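Local coordinates for beta-hexosaminidase (Neisseria gonorrhoeae, PDB 6JTJ), which probably cleaves terminal beta-1,4-linked N-acetylglucosamine from peptide-linked peptidoglycan fragments during cell-wall recycling, at residues Ala123-Gly128 / Asn179-His183; Ala139-Gly144 / Arg191-Leu196; Ser162-Asp168 / Ser207-His211; Pro213-Val218 / Ala258-Tyr262; Met252-Pro257 / Phe287-Ser293. One frame throughout, in Å; residues are numbered along the deposited sequence.

How the contacts relate
All five contacts belong to the barrel of this glycoside hydrolase family 3 enzyme. Contacts 3 and 5 lie in its strand wall, with centres 10 Å apart: a probable hydrogen bond from Gly-209 N to Ala-254 O (3.0 Å) joins the neighbouring parallel strands 208-212 and 254-257. Contact 4 builds on the chain that follows these two strands and is tied to contact 3 through Asp-168. Contacts 1 and 2 pack the helical side; Phe-182 CD1 and Leu-192 CB touch at 3.6 Å. Contacts 1 and 3 converge on the bound NAG, through Arg-180 and through Lys-210 with His-211. Contact 2 stands back, the Leu-196 side chain about 13 Å from a bound NAG.

Contact 1: residues Ala123-Gly128 / Asn179-His183; sequences AMNVLG and NRSFH. With NAG (2-acetamido-2-deoxy-beta-D-glucopyranose), chain I.
Asn-125 N, in the first turn of helix 124-134, donates to Asn-179 O at 3.2 Å and ties the helix start to the end of a 3-10 segment at Asn-179. The backbones come nearest at Asn-125 and Phe-182, where a water donates to both carbonyl oxygens, 3.2 Å from Asn-125 O and 2.7 Å from Phe-182 O. About one helical turn on, Gly-128 CA makes a CA-H...O contact of 3.2 Å with Phe-182 O.

Among the side chains, Met-124 and Phe-182 lie side by side. Met-124 CB sits over one ring face, and the bend at chi2 (-60°) brings SD obliquely to within 3.5 Å of Phe-182 CE1, a Met-aromatic contact. Leu-127 CD1 meets the edge of the same ring, 3.7 Å from Phe-182 CE1. Asn-125 OD1 rests against Asn-179 CB, the two amide planes turned 39° apart.

Arg-180 leads away from all this: Glu-107 pairs with its NE, and its NH2 makes a weak hydrogen bond of 3.0 Å to NAG O3. The contact thus packs the start of helix 124-134 against the loop carrying a predicted substrate-binding arginine of the NagZ sugar site.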
# COMPACT_ATOMS: atom_id res chain seq x y z
N ALA C 123 -15.09 3.51 4.04
CA ALA C 123 -14.08 2.51 4.35
C ALA C 123 -14.66 1.49 5.35
O ALA C 123 -15.49 1.84 6.19
CB ALA C 123 -12.86 3.18 4.94
N MET C 124 -14.24 0.24 5.26
CA MET C 124 -14.77 -0.79 6.15
C MET C 124 -14.52 -0.54 7.63
O MET C 124 -15.30 -0.98 8.47
CB MET C 124 -14.25 -2.17 5.77
CG MET C 124 -14.71 -2.66 4.41
SD MET C 124 -16.51 -2.80 4.28
CE MET C 124 -16.95 -1.22 3.56
N ASN C 125 -13.48 0.19 7.99
CA ASN C 125 -13.26 0.45 9.40
C ASN C 125 -14.36 1.33 10.02
O ASN C 125 -14.52 1.33 11.24
CB ASN C 125 -11.88 1.03 9.69
CG ASN C 125 -11.79 2.51 9.40
OD1 ASN C 125 -12.32 3.00 8.40
ND2 ASN C 125 -11.11 3.22 10.26
N VAL C 126 -15.06 2.09 9.19
CA VAL C 126 -16.18 2.88 9.64
C VAL C 126 -17.23 1.95 10.26
O VAL C 126 -17.82 2.30 11.26
CB VAL C 126 -16.79 3.70 8.50
CG1 VAL C 126 -18.09 4.36 8.93
CG2 VAL C 126 -15.80 4.78 8.04
N LEU C 127 -17.40 0.76 9.70
CA LEU C 127 -18.34 -0.21 10.24
C LEU C 127 -17.87 -0.76 11.57
O LEU C 127 -18.66 -0.97 12.47
CB LEU C 127 -18.60 -1.34 9.25
CG LEU C 127 -19.24 -0.83 7.95
CD1 LEU C 127 -19.16 -1.89 6.86
CD2 LEU C 127 -20.67 -0.39 8.17
N GLY C 128 -16.57 -0.95 11.72
CA GLY C 128 -16.00 -1.36 13.00
C GLY C 128 -16.08 -0.28 14.07
O GLY C 128 -16.13 -0.57 15.26
N ASN C 179 -7.29 1.42 6.93
CA ASN C 179 -8.68 1.47 7.20
C ASN C 179 -9.55 0.51 6.33
O ASN C 179 -10.76 0.50 6.43
CB ASN C 179 -9.15 2.93 7.17
CG ASN C 179 -9.26 3.48 5.76
OD1 ASN C 179 -9.11 2.76 4.78
ND2 ASN C 179 -9.57 4.77 5.65
N ARG C 180 -8.93 -0.30 5.49
CA ARG C 180 -9.66 -1.29 4.71
C ARG C 180 -10.11 -2.48 5.57
O ARG C 180 -10.96 -3.26 5.13
CB ARG C 180 -8.83 -1.79 3.57
CG ARG C 180 -8.49 -0.71 2.54
CD ARG C 180 -7.30 -1.12 1.72
NE ARG C 180 -7.63 -2.26 0.88
CZ ARG C 180 -6.74 -3.02 0.26
NH1 ARG C 180 -5.45 -2.78 0.43
NH2 ARG C 180 -7.14 -4.02 -0.52
N SER C 181 -9.52 -2.62 6.75
CA SER C 181 -9.91 -3.66 7.69
C SER C 181 -11.08 -3.18 8.56
O SER C 181 -11.12 -2.01 8.96
CB SER C 181 -8.73 -4.04 8.56
OG SER C 181 -9.12 -4.80 9.67
N PHE C 182 -12.03 -4.08 8.82
CA PHE C 182 -13.18 -3.77 9.66
C PHE C 182 -12.77 -3.37 11.07
O PHE C 182 -13.31 -2.42 11.62
CB PHE C 182 -14.12 -4.97 9.81
CG PHE C 182 -14.96 -5.27 8.60
CD1 PHE C 182 -16.04 -4.48 8.26
CD2 PHE C 182 -14.68 -6.38 7.82
CE1 PHE C 182 -16.83 -4.78 7.16
CE2 PHE C 182 -15.47 -6.68 6.73
CZ PHE C 182 -16.54 -5.88 6.39
N HIS C 183 -11.83 -4.11 11.65
CA HIS C 183 -11.62 -4.09 13.09
C HIS C 183 -10.38 -4.91 13.48
O HIS C 183 -9.90 -5.74 12.70
CB HIS C 183 -12.88 -4.67 13.76
CG HIS C 183 -13.10 -4.21 15.17
ND1 HIS C 183 -12.54 -4.84 16.25
CD2 HIS C 183 -13.87 -3.22 15.66
CE1 HIS C 183 -12.93 -4.24 17.36
NE2 HIS C 183 -13.73 -3.24 17.03
C1 NAG I . -3.96 -6.75 -4.97
C2 NAG I . -4.71 -6.13 -3.78
C3 NAG I . -6.08 -6.75 -3.65
C4 NAG I . -6.83 -6.72 -4.98
C5 NAG I . -6.05 -7.45 -6.06
C6 NAG I . -6.71 -7.26 -7.43
C7 NAG I . -3.81 -5.41 -1.56
C8 NAG I . -4.33 -4.07 -1.85
N2 NAG I . -4.02 -6.31 -2.53
O1 NAG I . -2.93 -5.88 -5.42
O3 NAG I . -6.79 -6.06 -2.64
O4 NAG I . -8.12 -7.26 -4.86
O5 NAG I . -4.75 -6.91 -6.13
O6 NAG I . -6.72 -5.91 -7.86
O7 NAG I . -3.19 -5.64 -0.50
O HOH W 1 -12.64 -0.36 13.17

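Contact 2: residues Ala139-Gly144 / Arg191-Leu196; sequences AETAAG and RLALAL
Glu-140 OE2 meets the guanidinium of Arg-191 at its edge, near the guanidinium plane, while Leu-194 CD1 from the arginine's own helix lies over one face, offset toward the rim. Glu-140 OE2 and Arg-191 NE stand 3.6 Å apart, a long salt bridge, and the carboxylate and guanidinium planes are turned 50° to each other. The glutamate reaches this far because its chain is extended beyond CG (chi2 -173°).

Beside this polar pair the packing is apolar and made largely of small residues. Ala-143 points at the other helix, its CB 3.9 Å from Ala-195 CB and 3.8 Å from Leu-192 O. Ala-195 CB in turn sits against the backbone, 3.5 Å from Glu-140 O. To one side of these alanines Leu-192 CD2 touches Ala-139 CB at 3.7 Å; further along both helices Leu-196 CD1 comes to 3.5 Å from Ala-143 O. Near the closest approach of the backbones, at Gly-144 and Leu-196, Gly-144 CA makes a CA-H...O contact of 3.5 Å with Ala-195 O. No hydrogen bond crosses the interface.

Such small side chains let the axes of the two segments approach to 7.7 Å, crossing at -39°. Ala-193 touches Leu-167 and Pro-165, and Leu-196 touches Pro-165, in the chain after strand 161-162. This is close alanine-rich helix-helix packing on the outside of the family 3 barrel, helix 136-155 lying against helix 186-202.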
# COMPACT_ATOMS: atom_id res chain seq x y z
N ALA C 139 -24.10 -2.08 13.84
CA ALA C 139 -23.00 -2.23 12.90
C ALA C 139 -23.34 -3.26 11.82
O ALA C 139 -23.08 -3.02 10.64
CB ALA C 139 -21.73 -2.61 13.65
N GLU C 140 -23.91 -4.40 12.22
CA GLU C 140 -24.31 -5.43 11.24
C GLU C 140 -25.34 -4.89 10.29
O GLU C 140 -25.28 -5.14 9.08
CB GLU C 140 -24.82 -6.68 11.94
CG GLU C 140 -23.74 -7.47 12.66
CD GLU C 140 -24.25 -8.80 13.21
OE1 GLU C 140 -25.44 -9.11 12.99
OE2 GLU C 140 -23.44 -9.54 13.83
N THR C 141 -26.30 -4.13 10.81
CA THR C 141 -27.33 -3.54 9.98
C THR C 141 -26.72 -2.60 8.97
O THR C 141 -27.09 -2.57 7.78
CB THR C 141 -28.34 -2.77 10.85
OG1 THR C 141 -28.94 -3.68 11.78
CG2 THR C 141 -29.43 -2.13 10.00
N ALA C 142 -25.78 -1.78 9.44
CA ALA C 142 -25.11 -0.84 8.55
C ALA C 142 -24.30 -1.60 7.49
O ALA C 142 -24.35 -1.25 6.31
CB ALA C 142 -24.20 0.07 9.36
N ALA C 143 -23.58 -2.64 7.91
CA ALA C 143 -22.80 -3.47 6.97
C ALA C 143 -23.68 -4.07 5.88
O ALA C 143 -23.32 -4.05 4.70
CB ALA C 143 -22.05 -4.56 7.73
N GLY C 144 -24.86 -4.55 6.26
CA GLY C 144 -25.82 -5.12 5.29
C GLY C 144 -26.25 -4.13 4.24
O GLY C 144 -26.33 -4.44 3.04
N ARG C 191 -18.14 -11.20 12.01
CA ARG C 191 -19.56 -10.86 12.01
C ARG C 191 -19.90 -9.72 11.05
O ARG C 191 -20.91 -9.77 10.36
CB ARG C 191 -20.04 -10.58 13.44
CG ARG C 191 -19.90 -11.84 14.36
CD ARG C 191 -21.25 -12.48 14.62
NE ARG C 191 -22.07 -12.80 13.46
CZ ARG C 191 -22.22 -13.99 12.87
NH1 ARG C 191 -21.53 -15.05 13.25
NH2 ARG C 191 -23.09 -14.09 11.86
N LEU C 192 -19.05 -8.69 10.98
CA LEU C 192 -19.31 -7.61 10.02
C LEU C 192 -19.21 -8.13 8.60
O LEU C 192 -19.99 -7.76 7.72
CB LEU C 192 -18.36 -6.44 10.25
CG LEU C 192 -18.60 -5.75 11.60
CD1 LEU C 192 -17.44 -4.84 11.98
CD2 LEU C 192 -19.90 -4.96 11.53
N ALA C 193 -18.24 -9.00 8.36
CA ALA C 193 -18.06 -9.58 7.03
C ALA C 193 -19.29 -10.39 6.62
O ALA C 193 -19.77 -10.26 5.50
CB ALA C 193 -16.80 -10.45 7.01
N LEU C 194 -19.78 -11.23 7.52
CA LEU C 194 -20.97 -12.04 7.24
C LEU C 194 -22.20 -11.19 6.93
O LEU C 194 -22.96 -11.48 6.01
CB LEU C 194 -21.27 -12.97 8.41
CG LEU C 194 -20.29 -14.12 8.62
CD1 LEU C 194 -20.49 -14.75 10.00
CD2 LEU C 194 -20.45 -15.17 7.53
N ALA C 195 -22.34 -10.09 7.66
CA ALA C 195 -23.43 -9.15 7.40
C ALA C 195 -23.27 -8.45 6.07
O ALA C 195 -24.24 -8.22 5.33
CB ALA C 195 -23.51 -8.12 8.53
N LEU C 196 -22.03 -8.05 5.76
CA LEU C 196 -21.79 -7.44 4.45
C LEU C 196 -22.14 -8.45 3.37
O LEU C 196 -22.75 -8.09 2.35
CB LEU C 196 -20.33 -7.01 4.31
CG LEU C 196 -20.03 -6.24 3.02
CD1 LEU C 196 -20.20 -4.74 3.20
CD2 LEU C 196 -18.62 -6.53 2.54

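Contact 3: residues Ser162-Asp168 / Ser207-His211; sequences SFTPVLD and SCGKH. With NAG (2-acetamido-2-deoxy-beta-D-glucopyranose), chain I.
Cys-208 N donates to Thr-164 O at 2.8 Å, and Leu-167 N to Lys-210 O at 2.7 Å. Between them Lys-210 N bonds to Pro-165 O, and Val-166 and Lys-210 form a single beta bridge, so the backbones here are tightly joined. Cis peptide bonds precede both Pro-165 and His-211.

Beside Phe-163 the side chains meet by van der Waals touch rather than hydrogen bonds: Cys-208 SG makes an oblique sulfur-aromatic contact, 3.8 Å from Phe-163 CD1. No solvent-exposed residue takes part, and NAG lies against the side bearing Lys-210 and His-211.

Asp-168 takes His-211 with both oxygens. Asp-168 OD2 accepts from His-211 ND1 at 2.7 Å through its syn lone pair, carboxylate and ring being nearly coplanar (7° apart), whereas Asp-168 OD1 receives His-211 N at 2.9 Å from above the carboxylate plane. Lys-210, bent at chi3 (-73°), brings NZ to Phe-163 O at 2.8 Å and to NAG O4 at 3.0 Å; it also bonds to NAG O3 and pairs with Glu-107.

Asp-168 is therefore the second-shell residue that fixes the rotation of His-211. With ND1 held, His-211 NE2 shares a 2.9 Å hydrogen bond with NAG O3, and lysine and histidine together read the sugar's O3 and O4, consistent with their predicted role in substrate binding.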
# COMPACT_ATOMS: atom_id res chain seq x y z
N SER C 162 -17.74 -7.99 -6.84
CA SER C 162 -16.70 -7.13 -6.27
C SER C 162 -15.75 -7.95 -5.40
O SER C 162 -16.19 -8.85 -4.68
CB SER C 162 -17.31 -6.03 -5.42
OG SER C 162 -16.29 -5.25 -4.81
N PHE C 163 -14.46 -7.67 -5.50
CA PHE C 163 -13.46 -8.35 -4.69
C PHE C 163 -13.47 -7.76 -3.27
O PHE C 163 -12.65 -6.93 -2.93
CB PHE C 163 -12.06 -8.27 -5.34
CG PHE C 163 -11.92 -9.07 -6.62
CD1 PHE C 163 -12.37 -10.38 -6.69
CD2 PHE C 163 -11.33 -8.54 -7.76
CE1 PHE C 163 -12.22 -11.13 -7.85
CE2 PHE C 163 -11.17 -9.30 -8.92
CZ PHE C 163 -11.62 -10.60 -8.97
N THR C 164 -14.42 -8.23 -2.47
CA THR C 164 -14.63 -7.75 -1.13
C THR C 164 -15.40 -8.86 -0.41
O THR C 164 -16.15 -9.62 -1.05
CB THR C 164 -15.38 -6.41 -1.17
OG1 THR C 164 -15.27 -5.73 0.09
CG2 THR C 164 -16.85 -6.59 -1.55
N PRO C 165 -15.23 -8.99 0.92
CA PRO C 165 -14.54 -8.11 1.84
C PRO C 165 -13.12 -8.48 2.23
O PRO C 165 -12.73 -9.66 2.22
CB PRO C 165 -15.38 -8.24 3.08
CG PRO C 165 -15.78 -9.68 3.09
CD PRO C 165 -16.02 -10.01 1.64
N VAL C 166 -12.40 -7.46 2.68
CA VAL C 166 -11.17 -7.62 3.43
C VAL C 166 -11.47 -8.23 4.80
O VAL C 166 -12.29 -7.71 5.54
CB VAL C 166 -10.48 -6.25 3.60
CG1 VAL C 166 -9.29 -6.35 4.55
CG2 VAL C 166 -10.01 -5.75 2.24
N LEU C 167 -10.80 -9.34 5.09
CA LEU C 167 -10.94 -10.07 6.35
C LEU C 167 -9.68 -9.96 7.19
O LEU C 167 -9.58 -10.54 8.27
CB LEU C 167 -11.21 -11.54 6.04
CG LEU C 167 -12.46 -11.84 5.24
CD1 LEU C 167 -12.62 -13.34 5.01
CD2 LEU C 167 -13.70 -11.31 5.93
N ASP C 168 -8.70 -9.20 6.70
CA ASP C 168 -7.49 -8.93 7.45
C ASP C 168 -7.83 -8.20 8.75
O ASP C 168 -8.75 -7.39 8.78
CB ASP C 168 -6.55 -8.05 6.61
CG ASP C 168 -6.21 -8.70 5.26
OD1 ASP C 168 -5.87 -9.90 5.23
OD2 ASP C 168 -6.23 -7.96 4.25
N SER C 207 -19.18 -13.17 -2.42
CA SER C 207 -18.07 -12.48 -1.76
C SER C 207 -16.71 -13.10 -2.07
O SER C 207 -16.60 -14.26 -2.49
CB SER C 207 -18.27 -12.53 -0.26
OG SER C 207 -18.12 -13.87 0.19
N CYS C 208 -15.66 -12.29 -1.89
CA CYS C 208 -14.28 -12.73 -2.07
C CYS C 208 -13.45 -12.21 -0.91
O CYS C 208 -13.21 -11.00 -0.82
CB CYS C 208 -13.71 -12.21 -3.39
SG CYS C 208 -11.97 -12.63 -3.64
N GLY C 209 -13.05 -13.12 -0.03
CA GLY C 209 -12.30 -12.76 1.15
C GLY C 209 -10.85 -12.48 0.83
O GLY C 209 -10.26 -13.20 0.05
N LYS C 210 -10.29 -11.43 1.42
CA LYS C 210 -8.90 -11.03 1.19
C LYS C 210 -8.24 -10.69 2.52
O LYS C 210 -8.91 -10.13 3.38
CB LYS C 210 -8.86 -9.76 0.33
CG LYS C 210 -9.80 -9.76 -0.84
CD LYS C 210 -9.41 -8.72 -1.89
CE LYS C 210 -9.71 -7.30 -1.46
NZ LYS C 210 -9.93 -6.44 -2.67
N HIS C 211 -6.94 -10.97 2.72
CA HIS C 211 -6.03 -11.65 1.81
C HIS C 211 -5.52 -12.87 2.56
O HIS C 211 -4.79 -12.74 3.52
CB HIS C 211 -4.88 -10.74 1.41
CG HIS C 211 -5.33 -9.44 0.83
ND1 HIS C 211 -5.81 -8.41 1.60
CD2 HIS C 211 -5.36 -9.01 -0.45
CE1 HIS C 211 -6.11 -7.38 0.83
NE2 HIS C 211 -5.86 -7.72 -0.42
C1 NAG I . -3.96 -6.75 -4.97
C2 NAG I . -4.71 -6.13 -3.78
C3 NAG I . -6.08 -6.75 -3.65
C4 NAG I . -6.83 -6.72 -4.98
C5 NAG I . -6.05 -7.45 -6.06
C6 NAG I . -6.71 -7.26 -7.43
C7 NAG I . -3.81 -5.41 -1.56
C8 NAG I . -4.33 -4.07 -1.85
N2 NAG I . -4.02 -6.31 -2.53
O1 NAG I . -2.93 -5.88 -5.42
O3 NAG I . -6.79 -6.06 -2.64
O4 NAG I . -8.12 -7.26 -4.86
O5 NAG I . -4.75 -6.91 -6.13
O6 NAG I . -6.72 -5.91 -7.86
O7 NAG I . -3.19 -5.64 -0.50

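Contact 4: residues Pro213-Val218 / Ala258-Tyr262; sequences PGHGFV and AHVVY
Tyr-262 OH donates a 2.6 Å hydrogen bond to Gly-214 O, joining the loop after strand 208-212 to the chain after strand 254-257, its parallel neighbour in the barrel. The hydroxyl comes from well above the carbonyl plane, 56° out of it. Gly-214 O lies at the edge of the tyrosine ring, and one ring face carries Pro-213 CG, 3.5 Å from Tyr-262 CZ and offset toward the rim, in a CH-pi contact. The proline follows a cis peptide bond. On the opposite face lies Val-260 CG1, so the ring is sandwiched.

Val-260 works in two directions. With CG1 anti to its backbone N (chi1 170°), CG2 is turned to the His-215 ring and stands over its centre, 4.0 Å from the centroid. Val-260 CG1 also closes against Val-218 CG1 at 3.7 Å. Ala-258 CB comes to the same imidazole obliquely, 4.0 Å from His-215 CD2. An inverse gamma turn centred on His-259 separates these two small side chains, and both still point at the 213-218 loop.

Further out, other groups set these in place. Trp-276 meets the tyrosine ring edge-to-face, while Leu-236 of helix 233-238 touches both Tyr-262 and Pro-213. The His-211 ring meets that of His-215 edge-to-face, which links the loop to the sugar site; the His-215 side chain is about 4 Å from a bound NAG at its nearest atoms. The backbone of this histidine is held as well, His-215 N donating a hydrogen bond to Asp-168 OD1.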
# COMPACT_ATOMS: atom_id res chain seq x y z
N PRO C 213 -3.75 -15.99 4.14
CA PRO C 213 -4.42 -16.28 5.39
C PRO C 213 -4.45 -15.12 6.40
O PRO C 213 -4.79 -15.35 7.58
CB PRO C 213 -3.57 -17.41 5.95
CG PRO C 213 -2.19 -17.01 5.55
CD PRO C 213 -2.32 -16.34 4.22
N GLY C 214 -4.14 -13.90 5.95
CA GLY C 214 -4.23 -12.72 6.82
C GLY C 214 -3.06 -11.78 6.62
O GLY C 214 -1.93 -12.13 6.90
N HIS C 215 -3.36 -10.59 6.12
CA HIS C 215 -2.36 -9.59 5.76
C HIS C 215 -2.16 -8.54 6.86
O HIS C 215 -1.34 -7.62 6.73
CB HIS C 215 -2.83 -8.89 4.48
CG HIS C 215 -1.75 -8.29 3.64
ND1 HIS C 215 -0.82 -7.39 4.14
CD2 HIS C 215 -1.47 -8.41 2.32
CE1 HIS C 215 -0.01 -7.01 3.17
NE2 HIS C 215 -0.37 -7.61 2.05
N GLY C 216 -2.94 -8.63 7.93
CA GLY C 216 -2.98 -7.56 8.90
C GLY C 216 -1.76 -7.34 9.79
O GLY C 216 -1.61 -6.27 10.36
N PHE C 217 -0.95 -8.37 9.97
CA PHE C 217 0.11 -8.33 10.98
C PHE C 217 1.44 -7.80 10.43
O PHE C 217 2.20 -7.19 11.15
CB PHE C 217 0.31 -9.70 11.63
CG PHE C 217 1.24 -9.67 12.82
CD1 PHE C 217 0.77 -9.32 14.08
CD2 PHE C 217 2.59 -9.97 12.68
CE1 PHE C 217 1.61 -9.31 15.20
CE2 PHE C 217 3.44 -9.96 13.78
CZ PHE C 217 2.94 -9.63 15.05
N VAL C 218 1.71 -8.04 9.15
CA VAL C 218 2.93 -7.54 8.54
C VAL C 218 2.87 -6.03 8.36
O VAL C 218 1.82 -5.42 8.50
CB VAL C 218 3.19 -8.13 7.15
CG1 VAL C 218 3.35 -9.62 7.25
CG2 VAL C 218 2.08 -7.75 6.17
N ALA C 258 -2.68 -13.51 0.27
CA ALA C 258 -1.72 -12.48 0.63
C ALA C 258 -0.38 -12.76 -0.06
O ALA C 258 0.07 -13.90 -0.11
CB ALA C 258 -1.53 -12.44 2.14
N HIS C 259 0.24 -11.71 -0.58
CA HIS C 259 1.61 -11.77 -1.06
C HIS C 259 2.52 -11.58 0.14
O HIS C 259 3.11 -10.52 0.36
CB HIS C 259 1.84 -10.70 -2.13
CG HIS C 259 3.12 -10.85 -2.88
ND1 HIS C 259 3.60 -12.06 -3.36
CD2 HIS C 259 4.02 -9.91 -3.23
CE1 HIS C 259 4.76 -11.85 -3.97
NE2 HIS C 259 5.03 -10.55 -3.90
N VAL C 260 2.60 -12.62 0.96
CA VAL C 260 3.26 -12.56 2.25
C VAL C 260 3.82 -13.95 2.53
O VAL C 260 3.15 -14.95 2.26
CB VAL C 260 2.24 -12.20 3.37
CG1 VAL C 260 2.86 -12.36 4.75
CG2 VAL C 260 1.73 -10.78 3.20
N VAL C 261 5.03 -14.00 3.09
CA VAL C 261 5.64 -15.25 3.50
C VAL C 261 5.44 -15.45 4.98
O VAL C 261 5.63 -14.51 5.77
CB VAL C 261 7.15 -15.28 3.19
CG1 VAL C 261 7.73 -16.64 3.52
CG2 VAL C 261 7.40 -14.98 1.73
N TYR C 262 5.04 -16.66 5.35
CA TYR C 262 4.82 -17.03 6.73
C TYR C 262 5.81 -18.18 7.02
O TYR C 262 5.43 -19.35 6.97
CB TYR C 262 3.37 -17.49 6.95
CG TYR C 262 2.33 -16.47 6.50
CD1 TYR C 262 2.01 -16.31 5.16
CD2 TYR C 262 1.66 -15.68 7.43
CE1 TYR C 262 1.06 -15.39 4.76
CE2 TYR C 262 0.72 -14.74 7.03
CZ TYR C 262 0.42 -14.61 5.69
OH TYR C 262 -0.51 -13.69 5.31

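Contact 5: residues Met252-Pro257 / Phe287-Ser293; sequences MAAVMP and FKGVIFS
Ala-254 and Val-290 sit opposite each other on neighbouring parallel strands of the barrel, with Val-255 and Ile-291 the next pair. Val-290 N donates to Ala-253 O at 2.9 Å; Val-255 then bonds through its N to Val-290 O and through its O to Phe-292 N, the alternating pattern of a parallel pair. Val-255 and Ile-291 face Leu-281 of helix 274-284, while Ala-254 and Val-290 take the other side of the sheet.

Phe-287 turns its ring toward the 252-257 segment, CG anti to the backbone N (chi1 178°). Val-255, whose chi1 of 146° is off a staggered value, lays CG2 over one face toward the rim, and Gly-289 N lies over the centre of the opposite face; at the edge, Met-252 O comes to 3.3 Å from Phe-287 CE1. Phe-292 has Val-290 CG1 over the centre of one face, and Ala-254 CB approaches it obliquely, 3.7 Å from Phe-292 CE2. Phe-163 meets this ring edge-to-face. Pro-257 CD abuts Phe-292 O at 3.1 Å.

Met-256 is sharply bent. Turns at chi2 and at chi3 (-28°, far from staggered) fold it over the second strand, so that SD lies obliquely beside the Phe-292 ring in a Met-aromatic contact, 3.7 Å from Phe-292 CB. Its methyl goes on toward the residue just before Asp-294, the predicted nucleophile: Met-256 CE is 3.3 Å from Ser-293 O.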
# COMPACT_ATOMS: atom_id res chain seq x y z
N MET C 252 -18.74 -18.18 1.14
CA MET C 252 -17.82 -17.29 0.42
C MET C 252 -17.39 -17.93 -0.90
O MET C 252 -17.02 -19.10 -0.92
CB MET C 252 -16.60 -17.01 1.30
CG MET C 252 -15.53 -16.14 0.67
SD MET C 252 -14.26 -15.66 1.86
CE MET C 252 -13.62 -17.24 2.38
N ALA C 253 -17.43 -17.17 -1.99
CA ALA C 253 -17.19 -17.72 -3.33
C ALA C 253 -15.74 -17.81 -3.74
O ALA C 253 -15.38 -18.64 -4.57
CB ALA C 253 -17.93 -16.89 -4.37
N ALA C 254 -14.91 -16.95 -3.17
CA ALA C 254 -13.53 -16.85 -3.59
C ALA C 254 -12.66 -16.27 -2.51
O ALA C 254 -13.14 -15.67 -1.54
CB ALA C 254 -13.45 -15.97 -4.82
N VAL C 255 -11.37 -16.41 -2.73
CA VAL C 255 -10.34 -15.88 -1.85
C VAL C 255 -9.23 -15.30 -2.73
O VAL C 255 -8.96 -15.84 -3.82
CB VAL C 255 -9.87 -17.04 -0.96
CG1 VAL C 255 -8.41 -16.94 -0.63
CG2 VAL C 255 -10.74 -17.12 0.29
N MET C 256 -8.63 -14.20 -2.27
CA MET C 256 -7.40 -13.68 -2.83
C MET C 256 -6.32 -13.92 -1.77
O MET C 256 -6.53 -13.62 -0.60
CB MET C 256 -7.40 -12.16 -3.06
CG MET C 256 -8.30 -11.56 -4.22
SD MET C 256 -7.67 -11.66 -5.89
CE MET C 256 -5.90 -11.65 -5.60
N PRO C 257 -5.16 -14.44 -2.19
CA PRO C 257 -4.12 -14.73 -1.21
C PRO C 257 -3.28 -13.51 -0.91
O PRO C 257 -3.18 -12.60 -1.73
CB PRO C 257 -3.29 -15.79 -1.92
CG PRO C 257 -3.34 -15.37 -3.34
CD PRO C 257 -4.72 -14.76 -3.55
N PHE C 287 -12.64 -25.32 2.10
CA PHE C 287 -13.09 -24.31 1.14
C PHE C 287 -13.22 -24.92 -0.26
O PHE C 287 -12.29 -25.53 -0.77
CB PHE C 287 -12.10 -23.12 1.14
CG PHE C 287 -12.44 -22.05 0.15
CD1 PHE C 287 -13.60 -21.30 0.28
CD2 PHE C 287 -11.58 -21.77 -0.91
CE1 PHE C 287 -13.90 -20.28 -0.63
CE2 PHE C 287 -11.87 -20.75 -1.81
CZ PHE C 287 -13.03 -20.02 -1.68
N LYS C 288 -14.36 -24.70 -0.90
CA LYS C 288 -14.61 -25.22 -2.23
C LYS C 288 -14.70 -24.19 -3.34
O LYS C 288 -14.97 -24.53 -4.48
CB LYS C 288 -15.91 -26.04 -2.22
CG LYS C 288 -15.92 -27.14 -1.16
CD LYS C 288 -16.84 -28.25 -1.58
CE LYS C 288 -17.02 -29.29 -0.50
NZ LYS C 288 -15.70 -29.70 0.05
N GLY C 289 -14.48 -22.92 -3.01
CA GLY C 289 -14.61 -21.86 -4.00
C GLY C 289 -13.35 -21.61 -4.79
O GLY C 289 -12.43 -22.41 -4.82
N VAL C 290 -13.33 -20.45 -5.45
CA VAL C 290 -12.19 -20.03 -6.27
C VAL C 290 -11.03 -19.57 -5.41
O VAL C 290 -11.19 -18.79 -4.46
CB VAL C 290 -12.56 -18.85 -7.19
CG1 VAL C 290 -11.32 -18.20 -7.80
CG2 VAL C 290 -13.52 -19.32 -8.25
N ILE C 291 -9.84 -20.06 -5.74
CA ILE C 291 -8.62 -19.45 -5.24
C ILE C 291 -8.02 -18.68 -6.42
O ILE C 291 -7.55 -19.30 -7.39
CB ILE C 291 -7.65 -20.49 -4.70
CG1 ILE C 291 -8.29 -21.25 -3.54
CG2 ILE C 291 -6.36 -19.83 -4.23
CD1 ILE C 291 -7.47 -22.43 -3.06
N PHE C 292 -8.05 -17.35 -6.35
CA PHE C 292 -7.33 -16.53 -7.31
C PHE C 292 -5.84 -16.49 -7.02
O PHE C 292 -5.43 -16.68 -5.89
CB PHE C 292 -7.84 -15.11 -7.28
CG PHE C 292 -9.19 -14.93 -7.87
CD1 PHE C 292 -9.39 -15.10 -9.24
CD2 PHE C 292 -10.27 -14.60 -7.07
CE1 PHE C 292 -10.64 -14.91 -9.79
CE2 PHE C 292 -11.52 -14.43 -7.63
CZ PHE C 292 -11.71 -14.58 -8.99
N SER C 293 -5.02 -16.22 -8.04
CA SER C 293 -3.57 -16.03 -7.84
C SER C 293 -3.34 -14.58 -7.47
O SER C 293 -4.25 -13.77 -7.53
CB SER C 293 -2.80 -16.32 -9.13
OG SER C 293 -2.89 -15.23 -10.03